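Local structure of putative endonuclease/exonuclease/phosphatase family protein (Bacteroides thetaiotaomicron, 3MPR) at residues A[101-106]-A[152-157]; A[115-120]-A[143-148]; A[203-208]-A[237-242]. The protein probably cleaves phosphodiester bonds in nucleic acid with the help of a bound metal ion, as other nucleases of the endonuclease/exonuclease/phosphatase family do. All blocks are in the same frame, centred on the assembly; numbering follows the deposited sequence.

How the contacts relate
Contact 1 is the buried one of the three: an apolar join between the end of an edge strand and helix 148-164. Contact 2 touches it and leads into the same helix. L103 N lies 2.9 Å from R120 O, probably hydrogen-bonded, and the selenium of M143 packs on S154. The chemistry of contact 2 is nonetheless polar, centred on one aspartate carboxylate in loops near the metal-site residue E51. Contact 3 lies about 30 Å from contact 2, centre to centre, on the opposite side of the chain's centre. It is partly buried and belongs to the other large sheet, where backbone hydrogen bonds dominate and several side chains reach the second subunit.

Contact 1. Residues A[101-106]-A[152-157]; sequences FWLSET and VESAFL
L157 sets its CG opposite its own backbone N (chi1 165°), which carries CD2 off helix 148-164 toward 101-104, while S154 turns OG back beside its N (chi1 -72°), against L103. The helix packs against the end of strand 93-102, an outermost strand of one of the two large sheets in this DNase I-like alpha/beta sandwich. L157 CD2 settles against backbone as well as side chains, 3.7 Å from W102 O and 3.9 Å from S104 O. Its branched end packs against the backbone where the chain leaves the strand: L103 is the centre of an inverse gamma turn, and S104 follows with an ST turn, its OG accepting from T106 N and also hydrogen-bonding to S111 OG. F101 and L157 run antiparallel past one another, F101 CE2 lying 4.1 Å from L157 CG, and the broad phenyl ring continues onto V158 and K161 further along the helix. Serine fits the closest approach because it is small and can settle its hydroxyl within the helix, where OG hydrogen-bonds to A150 O. L103 can therefore press an apolar carbon against it, with CB 3.2 Å from S154 OG and CD1 4.1 Å from S154 CB.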
loop_
_atom_site.group_PDB
_atom_site.type_symbol
_atom_site.label_atom_id
_atom_site.label_comp_id
_atom_site.label_asym_id
_atom_site.label_seq_id
_atom_site.Cartn_x
_atom_site.Cartn_y
_atom_site.Cartn_z
ATOM N N PHE A 101 -28.024 -14.489 2.890
ATOM C CA PHE A 101 -28.924 -14.843 3.977
ATOM C C PHE A 101 -28.939 -13.717 5.008
ATOM O O PHE A 101 -27.923 -13.039 5.208
ATOM C CB PHE A 101 -28.554 -16.203 4.607
ATOM C CG PHE A 101 -27.131 -16.294 5.131
ATOM C CD1 PHE A 101 -26.094 -16.700 4.306
ATOM C CD2 PHE A 101 -26.850 -16.031 6.464
ATOM C CE1 PHE A 101 -24.793 -16.800 4.793
ATOM C CE2 PHE A 101 -25.555 -16.122 6.956
ATOM C CZ PHE A 101 -24.525 -16.510 6.116
ATOM N N TRP A 102 -30.087 -13.501 5.645
ATOM C CA TRP A 102 -30.185 -12.493 6.699
ATOM C C TRP A 102 -29.725 -13.069 8.026
ATOM O O TRP A 102 -29.858 -14.261 8.268
ATOM C CB TRP A 102 -31.612 -11.921 6.787
ATOM C CG TRP A 102 -31.858 -10.929 5.688
ATOM C CD1 TRP A 102 -31.766 -9.574 5.778
ATOM C CD2 TRP A 102 -32.152 -11.220 4.317
ATOM N NE1 TRP A 102 -32.006 -9.000 4.559
ATOM C CE2 TRP A 102 -32.249 -9.990 3.643
ATOM C CE3 TRP A 102 -32.359 -12.402 3.599
ATOM C CZ2 TRP A 102 -32.539 -9.906 2.282
ATOM C CZ3 TRP A 102 -32.655 -12.317 2.243
ATOM C CH2 TRP A 102 -32.739 -11.080 1.602
ATOM N N LEU A 103 -29.144 -12.220 8.865
ATOM C CA LEU A 103 -28.627 -12.666 10.150
ATOM C C LEU A 103 -29.776 -12.631 11.152
ATOM O O LEU A 103 -29.938 -11.673 11.905
ATOM C CB LEU A 103 -27.461 -11.771 10.584
ATOM C CG LEU A 103 -26.333 -11.717 9.545
ATOM C CD1 LEU A 103 -25.231 -10.741 9.960
ATOM C CD2 LEU A 103 -25.761 -13.126 9.287
ATOM N N SER A 104 -30.590 -13.682 11.127
ATOM C CA SER A 104 -31.780 -13.749 11.963
ATOM C C SER A 104 -32.245 -15.188 12.138
ATOM O O SER A 104 -31.639 -16.122 11.603
ATOM C CB SER A 104 -32.908 -12.928 11.348
ATOM O OG SER A 104 -33.444 -13.567 10.198
ATOM N N GLU A 105 -33.327 -15.358 12.897
ATOM C CA GLU A 105 -33.941 -16.663 13.091
ATOM C C GLU A 105 -34.574 -17.168 11.800
ATOM O O GLU A 105 -34.874 -18.354 11.674
ATOM C CB GLU A 105 -35.015 -16.594 14.185
ATOM C CG GLU A 105 -34.522 -16.109 15.534
ATOM C CD GLU A 105 -34.613 -14.598 15.691
ATOM O OE1 GLU A 105 -34.367 -13.867 14.708
ATOM O OE2 GLU A 105 -34.939 -14.140 16.806
ATOM N N THR A 106 -34.790 -16.261 10.850
ATOM C CA THR A 106 -35.366 -16.609 9.552
ATOM C C THR A 106 -34.487 -16.080 8.418
ATOM O O THR A 106 -34.822 -15.072 7.789
ATOM C CB THR A 106 -36.784 -16.032 9.404
ATOM O OG1 THR A 106 -36.726 -14.606 9.526
ATOM C CG2 THR A 106 -37.710 -16.591 10.496
ATOM N N VAL A 152 -23.729 -12.428 18.458
ATOM C CA VAL A 152 -23.251 -13.743 18.857
ATOM C C VAL A 152 -23.957 -14.834 18.042
ATOM O O VAL A 152 -23.314 -15.719 17.466
ATOM C CB VAL A 152 -23.450 -13.979 20.371
ATOM C CG1 VAL A 152 -23.006 -15.382 20.756
ATOM C CG2 VAL A 152 -22.673 -12.938 21.173
ATOM N N GLU A 153 -25.284 -14.762 17.985
ATOM C CA GLU A 153 -26.049 -15.732 17.205
ATOM C C GLU A 153 -25.621 -15.692 15.744
ATOM O O GLU A 153 -25.514 -16.732 15.083
ATOM C CB GLU A 153 -27.544 -15.452 17.324
ATOM C CG GLU A 153 -28.084 -15.633 18.746
ATOM C CD GLU A 153 -28.221 -17.104 19.156
ATOM O OE1 GLU A 153 -28.119 -18.001 18.286
ATOM O OE2 GLU A 153 -28.434 -17.364 20.360
ATOM N N SER A 154 -25.381 -14.490 15.236
ATOM C CA SER A 154 -24.948 -14.342 13.851
ATOM C C SER A 154 -23.660 -15.117 13.596
ATOM O O SER A 154 -23.516 -15.795 12.576
ATOM C CB SER A 154 -24.772 -12.865 13.489
ATOM O OG SER A 154 -26.032 -12.223 13.390
ATOM N N ALA A 155 -22.718 -15.013 14.527
ATOM C CA ALA A 155 -21.432 -15.670 14.351
ATOM C C ALA A 155 -21.616 -17.165 14.146
ATOM O O ALA A 155 -20.990 -17.768 13.263
ATOM C CB ALA A 155 -20.515 -15.386 15.532
ATOM N N PHE A 156 -22.496 -17.767 14.941
ATOM C CA PHE A 156 -22.722 -19.208 14.825
ATOM C C PHE A 156 -23.546 -19.611 13.603
ATOM O O PHE A 156 -23.332 -20.672 13.032
ATOM C CB PHE A 156 -23.296 -19.772 16.129
ATOM C CG PHE A 156 -22.309 -19.742 17.258
ATOM C CD1 PHE A 156 -21.196 -20.568 17.232
ATOM C CD2 PHE A 156 -22.461 -18.858 18.311
ATOM C CE1 PHE A 156 -20.269 -20.532 18.252
ATOM C CE2 PHE A 156 -21.533 -18.813 19.333
ATOM C CZ PHE A 156 -20.441 -19.651 19.305
ATOM N N LEU A 157 -24.464 -18.748 13.183
ATOM C CA LEU A 157 -25.217 -18.989 11.953
ATOM C C LEU A 157 -24.276 -18.964 10.750
ATOM O O LEU A 157 -24.376 -19.782 9.837
ATOM C CB LEU A 157 -26.305 -17.935 11.785
ATOM C CG LEU A 157 -26.955 -17.815 10.402
ATOM C CD1 LEU A 157 -27.654 -19.113 10.001
ATOM C CD2 LEU A 157 -27.938 -16.640 10.379
#

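Contact 2. Residues A[115-120]-A[143-148]; sequences DAVLPR and MDHIGK
At A116 and G147 the two loops come within 4.0 Å, CA to CA, helped by the lack of a side chain on G147, the N-cap of helix 148-164. D115 accepts from the backbone N of K149 and A150, and a water links its OD2 to K148 N. The centre is the D144 carboxylate, which takes six hydrogen bonds. Its CG stands anti to the backbone N (chi1 -168°), a rotation that carries the carboxylate across to 117-120. There OD1 accepts from V117 N at 3.1 Å while also closing its own loop through I146 N and G147 N, an Asx turn extended to an Asx motif; G147 N, at 2.8 Å, uses the anti lone pair. OD2 accepts from L118 N, above the carboxylate plane, and from R120 in a side-on salt bridge. R120 NE and NH2 each lie 3.0 Å from OD2, NE on its anti lone pair and NH2 well above the carboxylate plane. R120 NH2 also lies 2.9 Å from ND1 at the H145 ring edge. These loops probably border the metal site: the R120 side chain is about 7 Å from that of E51, a magnesium-binding residue, though no magnesium is bound in this chain. R120 NH1 hydrogen-bonds an unidentified ligand, probably from the crystallisation liquor. V117, compact and branched, sets CG1 3.7 Å from I146 CB and CG2 3.5 Å from H145 CE1.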
loop_
_atom_site.group_PDB
_atom_site.type_symbol
_atom_site.label_atom_id
_atom_site.label_comp_id
_atom_site.label_asym_id
_atom_site.label_seq_id
_atom_site.Cartn_x
_atom_site.Cartn_y
_atom_site.Cartn_z
ATOM N N ASP A 115 -32.102 -9.520 18.947
ATOM C CA ASP A 115 -32.250 -8.185 19.542
ATOM C C ASP A 115 -31.698 -7.032 18.683
ATOM O O ASP A 115 -31.460 -5.922 19.181
ATOM C CB ASP A 115 -31.625 -8.163 20.945
ATOM C CG ASP A 115 -30.127 -8.466 20.928
ATOM O OD1 ASP A 115 -29.601 -8.846 19.863
ATOM O OD2 ASP A 115 -29.473 -8.327 21.983
ATOM N N ALA A 116 -31.516 -7.282 17.392
ATOM C CA ALA A 116 -30.959 -6.266 16.497
ATOM C C ALA A 116 -31.999 -5.194 16.148
ATOM O O ALA A 116 -33.199 -5.445 16.237
ATOM C CB ALA A 116 -30.413 -6.922 15.232
ATOM N N VAL A 117 -31.543 -4.006 15.753
ATOM C CA VAL A 117 -32.462 -2.925 15.382
ATOM C C VAL A 117 -32.682 -2.799 13.874
ATOM O O VAL A 117 -33.718 -2.295 13.431
ATOM C CB VAL A 117 -32.008 -1.563 15.939
ATOM C CG1 VAL A 117 -32.018 -1.586 17.462
ATOM C CG2 VAL A 117 -30.624 -1.215 15.416
ATOM N N LEU A 118 -31.714 -3.252 13.082
ATOM C CA LEU A 118 -31.855 -3.229 11.629
ATOM C C LEU A 118 -31.667 -4.623 11.030
ATOM O O LEU A 118 -30.958 -5.450 11.599
ATOM C CB LEU A 118 -30.851 -2.252 11.009
ATOM C CG LEU A 118 -31.248 -0.777 10.861
ATOM C CD1 LEU A 118 -31.975 -0.261 12.077
ATOM C CD2 LEU A 118 -30.022 0.082 10.572
ATOM N N PRO A 119 -32.305 -4.892 9.881
ATOM C CA PRO A 119 -31.982 -6.150 9.195
ATOM C C PRO A 119 -30.534 -6.109 8.740
ATOM O O PRO A 119 -30.018 -5.042 8.414
ATOM C CB PRO A 119 -32.908 -6.145 7.978
ATOM C CG PRO A 119 -33.194 -4.673 7.738
ATOM C CD PRO A 119 -33.267 -4.072 9.120
ATOM N N ARG A 120 -29.883 -7.260 8.737
ATOM C CA ARG A 120 -28.458 -7.339 8.418
ATOM C C ARG A 120 -28.274 -8.533 7.505
ATOM O O ARG A 120 -28.844 -9.595 7.743
ATOM C CB ARG A 120 -27.636 -7.516 9.695
ATOM C CG ARG A 120 -27.878 -6.430 10.739
ATOM C CD ARG A 120 -27.282 -5.096 10.313
ATOM N NE ARG A 120 -27.470 -4.065 11.330
ATOM C CZ ARG A 120 -26.802 -2.914 11.370
ATOM N NH1 ARG A 120 -25.898 -2.632 10.441
ATOM N NH2 ARG A 120 -27.041 -2.039 12.343
HETATM N N MSE A 143 -22.503 -6.407 10.794
HETATM C CA MSE A 143 -23.227 -6.769 12.011
HETATM C C MSE A 143 -24.087 -5.619 12.558
HETATM O O MSE A 143 -23.879 -4.457 12.215
HETATM C CB MSE A 143 -22.229 -7.183 13.087
HETATM C CG MSE A 143 -21.445 -8.446 12.803
HETATM SE SE MSE A 143 -22.635 -9.988 12.999
HETATM C CE MSE A 143 -21.357 -11.264 13.716
ATOM N N ASP A 144 -25.043 -5.946 13.429
ATOM C CA ASP A 144 -25.888 -4.919 14.030
ATOM C C ASP A 144 -25.127 -4.238 15.168
ATOM O O ASP A 144 -24.345 -4.882 15.864
ATOM C CB ASP A 144 -27.191 -5.523 14.553
ATOM C CG ASP A 144 -28.209 -4.464 14.927
ATOM O OD1 ASP A 144 -28.450 -4.255 16.135
ATOM O OD2 ASP A 144 -28.750 -3.830 14.011
ATOM N N HIS A 145 -25.355 -2.942 15.366
ATOM C CA HIS A 145 -24.595 -2.210 16.380
ATOM C C HIS A 145 -25.214 -2.287 17.774
ATOM O O HIS A 145 -24.523 -2.091 18.768
ATOM C CB HIS A 145 -24.403 -0.748 15.969
ATOM C CG HIS A 145 -25.685 -0.019 15.717
ATOM N ND1 HIS A 145 -26.602 -0.429 14.774
ATOM C CD2 HIS A 145 -26.208 1.091 16.292
ATOM C CE1 HIS A 145 -27.633 0.397 14.775
ATOM N NE2 HIS A 145 -27.414 1.333 15.681
ATOM N N ILE A 146 -26.509 -2.586 17.835
ATOM C CA ILE A 146 -27.245 -2.631 19.100
ATOM C C ILE A 146 -27.406 -4.045 19.657
ATOM O O ILE A 146 -27.221 -4.270 20.853
ATOM C CB ILE A 146 -28.667 -2.043 18.953
ATOM C CG1 ILE A 146 -28.620 -0.574 18.514
ATOM C CG2 ILE A 146 -29.453 -2.216 20.252
ATOM C CD1 ILE A 146 -27.730 0.306 19.368
ATOM N N GLY A 147 -27.753 -4.994 18.790
ATOM C CA GLY A 147 -28.081 -6.339 19.232
ATOM C C GLY A 147 -26.896 -7.228 19.556
ATOM O O GLY A 147 -26.311 -7.843 18.668
ATOM N N LYS A 148 -26.536 -7.295 20.835
ATOM C CA LYS A 148 -25.429 -8.136 21.265
ATOM C C LYS A 148 -25.755 -9.612 21.043
ATOM O O LYS A 148 -24.945 -10.374 20.512
ATOM C CB LYS A 148 -25.112 -7.877 22.739
ATOM C CG LYS A 148 -23.931 -8.670 23.279
ATOM C CD LYS A 148 -23.726 -8.372 24.757
ATOM C CE LYS A 148 -22.354 -8.806 25.238
ATOM N NZ LYS A 148 -22.053 -10.205 24.837
HETATM O O HOH W 1 -28.198 -6.602 23.295
#

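Contact 3. Residues A[203-208]-A[237-242]; sequences KCDYRY and HVKRYG
Strand 206-208 is the outermost strand, within this chain, at one end of a large mixed sheet, and it runs parallel to its neighbour 237-243. Bridges pair Y206 with R240, R207 with Y241 and Y208 with G242. The ladder is built from Y206 N to K239 O (3.0 Å), Y241 N to Y206 O (2.9 Å) and Y208 N to Y241 O (2.8 Å). It starts before the strand proper, where D205 N donates to V238 O as the chain leaves helix 200-203. There C204, small and apolar enough for a tight corner, sets CB 3.7 Å from V238 CG1 and lays SG along Y241 CB.

At the exposed end D205 reaches back to H237, whose NE2 donates to OD2 at 2.6 Å on the syn side, with the ring turned 49° from the carboxylate plane. This His-carboxylate bond ties the start of one strand to the residue leading into the other. Y206 and R240 lie side by side on one face, their CG atoms anti to the backbone N (chi1 -169° and -171°). The arginine's aliphatic CD sits 3.8 Å from Y206 CD2. Its guanidinium goes on to salt bridges with E286 and with D43 of the second subunit, while Y206 OH and Y208 OH hydrogen-bond to Q40 and D246 of the second subunit, respectively; tyrosine suits this face by joining an apolar ring to a polar end. On the other face R207 makes a cation-pi contact with Y201, and the Y241 ring meets the Y201 ring edge-to-face.

K239 and R240 together face E286, a classic beta bulge in the antiparallel pairing with strand 283-289. A parallel edge strand hydrogen-bonded to a bulged inner one lies at the end of this sheet within the chain, in the two-sheet sandwich of the DNase I-like fold.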
loop_
_atom_site.group_PDB
_atom_site.type_symbol
_atom_site.label_atom_id
_atom_site.label_comp_id
_atom_site.label_asym_id
_atom_site.label_seq_id
_atom_site.Cartn_x
_atom_site.Cartn_y
_atom_site.Cartn_z
ATOM N N LYS A 203 -2.886 -14.304 12.878
ATOM C CA LYS A 203 -2.171 -15.428 12.272
ATOM C C LYS A 203 -1.165 -15.058 11.173
ATOM O O LYS A 203 -0.376 -15.902 10.750
ATOM C CB LYS A 203 -3.160 -16.478 11.757
ATOM C CG LYS A 203 -4.058 -17.040 12.852
ATOM C CD LYS A 203 -3.256 -17.393 14.104
ATOM C CE LYS A 203 -4.158 -17.892 15.223
ATOM N NZ LYS A 203 -3.404 -18.084 16.502
ATOM N N CYS A 204 -1.199 -13.816 10.701
ATOM C CA CYS A 204 -0.311 -13.400 9.622
ATOM C C CYS A 204 1.164 -13.620 9.992
ATOM O O CYS A 204 1.536 -13.487 11.151
ATOM C CB CYS A 204 -0.537 -11.915 9.279
ATOM S SG CYS A 204 -0.228 -10.767 10.644
ATOM N N ASP A 205 1.989 -13.957 9.002
ATOM C CA ASP A 205 3.445 -13.911 9.171
ATOM C C ASP A 205 3.927 -12.485 9.378
ATOM O O ASP A 205 4.758 -12.220 10.255
ATOM C CB ASP A 205 4.158 -14.481 7.946
ATOM C CG ASP A 205 3.891 -15.964 7.749
ATOM O OD1 ASP A 205 3.640 -16.663 8.746
ATOM O OD2 ASP A 205 3.932 -16.421 6.589
ATOM N N TYR A 206 3.413 -11.579 8.552
ATOM C CA TYR A 206 3.830 -10.184 8.564
ATOM C C TYR A 206 2.649 -9.240 8.845
ATOM O O TYR A 206 1.654 -9.242 8.119
ATOM C CB TYR A 206 4.542 -9.802 7.255
ATOM C CG TYR A 206 5.218 -8.452 7.371
ATOM C CD1 TYR A 206 6.565 -8.355 7.705
ATOM C CD2 TYR A 206 4.489 -7.271 7.212
ATOM C CE1 TYR A 206 7.182 -7.107 7.862
ATOM C CE2 TYR A 206 5.092 -6.027 7.359
ATOM C CZ TYR A 206 6.431 -5.949 7.682
ATOM O OH TYR A 206 7.022 -4.719 7.848
ATOM N N ARG A 207 2.769 -8.441 9.903
ATOM C CA ARG A 207 1.712 -7.514 10.292
ATOM C C ARG A 207 2.130 -6.056 10.091
ATOM O O ARG A 207 3.154 -5.609 10.624
ATOM C CB ARG A 207 1.309 -7.753 11.750
ATOM C CG ARG A 207 0.168 -6.850 12.262
ATOM C CD ARG A 207 0.017 -6.968 13.777
ATOM N NE ARG A 207 -0.428 -8.294 14.189
ATOM C CZ ARG A 207 -0.159 -8.848 15.367
ATOM N NH1 ARG A 207 0.575 -8.204 16.270
ATOM N NH2 ARG A 207 -0.617 -10.063 15.641
ATOM N N TYR A 208 1.332 -5.332 9.308
ATOM C CA TYR A 208 1.513 -3.904 9.055
ATOM C C TYR A 208 0.254 -3.194 9.544
ATOM O O TYR A 208 -0.761 -3.167 8.858
ATOM C CB TYR A 208 1.718 -3.658 7.550
ATOM C CG TYR A 208 1.973 -2.214 7.177
ATOM C CD1 TYR A 208 2.925 -1.465 7.845
ATOM C CD2 TYR A 208 1.259 -1.605 6.151
ATOM C CE1 TYR A 208 3.159 -0.144 7.514
ATOM C CE2 TYR A 208 1.495 -0.283 5.804
ATOM C CZ TYR A 208 2.452 0.433 6.491
ATOM O OH TYR A 208 2.698 1.736 6.156
ATOM N N HIS A 237 -2.870 -20.319 4.671
ATOM C CA HIS A 237 -1.719 -19.700 5.312
ATOM C C HIS A 237 -1.825 -18.186 5.131
ATOM O O HIS A 237 -1.961 -17.701 4.008
ATOM C CB HIS A 237 -0.412 -20.188 4.714
ATOM C CG HIS A 237 0.788 -19.638 5.417
ATOM N ND1 HIS A 237 1.124 -20.004 6.703
ATOM C CD2 HIS A 237 1.702 -18.715 5.038
ATOM C CE1 HIS A 237 2.208 -19.347 7.078
ATOM N NE2 HIS A 237 2.578 -18.558 6.084
ATOM N N VAL A 238 -1.779 -17.446 6.232
ATOM C CA VAL A 238 -1.942 -15.999 6.160
ATOM C C VAL A 238 -0.542 -15.379 6.086
ATOM O O VAL A 238 0.202 -15.400 7.063
ATOM C CB VAL A 238 -2.717 -15.440 7.372
ATOM C CG1 VAL A 238 -2.878 -13.926 7.245
ATOM C CG2 VAL A 238 -4.105 -16.110 7.489
ATOM N N LYS A 239 -0.191 -14.859 4.916
ATOM C CA LYS A 239 1.135 -14.307 4.684
ATOM C C LYS A 239 1.268 -12.909 5.286
ATOM O O LYS A 239 2.258 -12.600 5.955
ATOM C CB LYS A 239 1.429 -14.244 3.184
ATOM C CG LYS A 239 1.319 -15.586 2.465
ATOM C CD LYS A 239 2.582 -16.423 2.629
ATOM C CE LYS A 239 3.763 -15.787 1.896
ATOM N NZ LYS A 239 4.986 -16.617 2.004
ATOM N N ARG A 240 0.274 -12.057 5.065
ATOM C CA ARG A 240 0.466 -10.651 5.426
ATOM C C ARG A 240 -0.854 -9.943 5.663
ATOM O O ARG A 240 -1.846 -10.230 5.006
ATOM C CB ARG A 240 1.288 -9.937 4.339
ATOM C CG ARG A 240 1.741 -8.511 4.682
ATOM C CD ARG A 240 2.989 -8.111 3.862
ATOM N NE ARG A 240 2.719 -8.081 2.424
ATOM C CZ ARG A 240 3.605 -7.741 1.492
ATOM N NH1 ARG A 240 4.852 -7.400 1.834
ATOM N NH2 ARG A 240 3.246 -7.750 0.207
ATOM N N TYR A 241 -0.844 -9.032 6.629
ATOM C CA TYR A 241 -2.006 -8.243 6.992
ATOM C C TYR A 241 -1.560 -6.788 6.942
ATOM O O TYR A 241 -0.479 -6.439 7.436
ATOM C CB TYR A 241 -2.451 -8.624 8.408
ATOM C CG TYR A 241 -3.460 -7.699 9.080
ATOM C CD1 TYR A 241 -3.056 -6.482 9.637
ATOM C CD2 TYR A 241 -4.804 -8.059 9.192
ATOM C CE1 TYR A 241 -3.959 -5.647 10.271
ATOM C CE2 TYR A 241 -5.727 -7.229 9.842
ATOM C CZ TYR A 241 -5.299 -6.030 10.375
ATOM O OH TYR A 241 -6.191 -5.190 11.008
ATOM N N GLY A 242 -2.377 -5.941 6.337
ATOM C CA GLY A 242 -2.102 -4.518 6.322
ATOM C C GLY A 242 -3.368 -3.698 6.490
ATOM O O GLY A 242 -4.426 -4.054 5.983
HETATM O O HOH W 2 -1.239 -18.610 8.737
HETATM O O HOH W 3 5.044 -15.338 4.663
#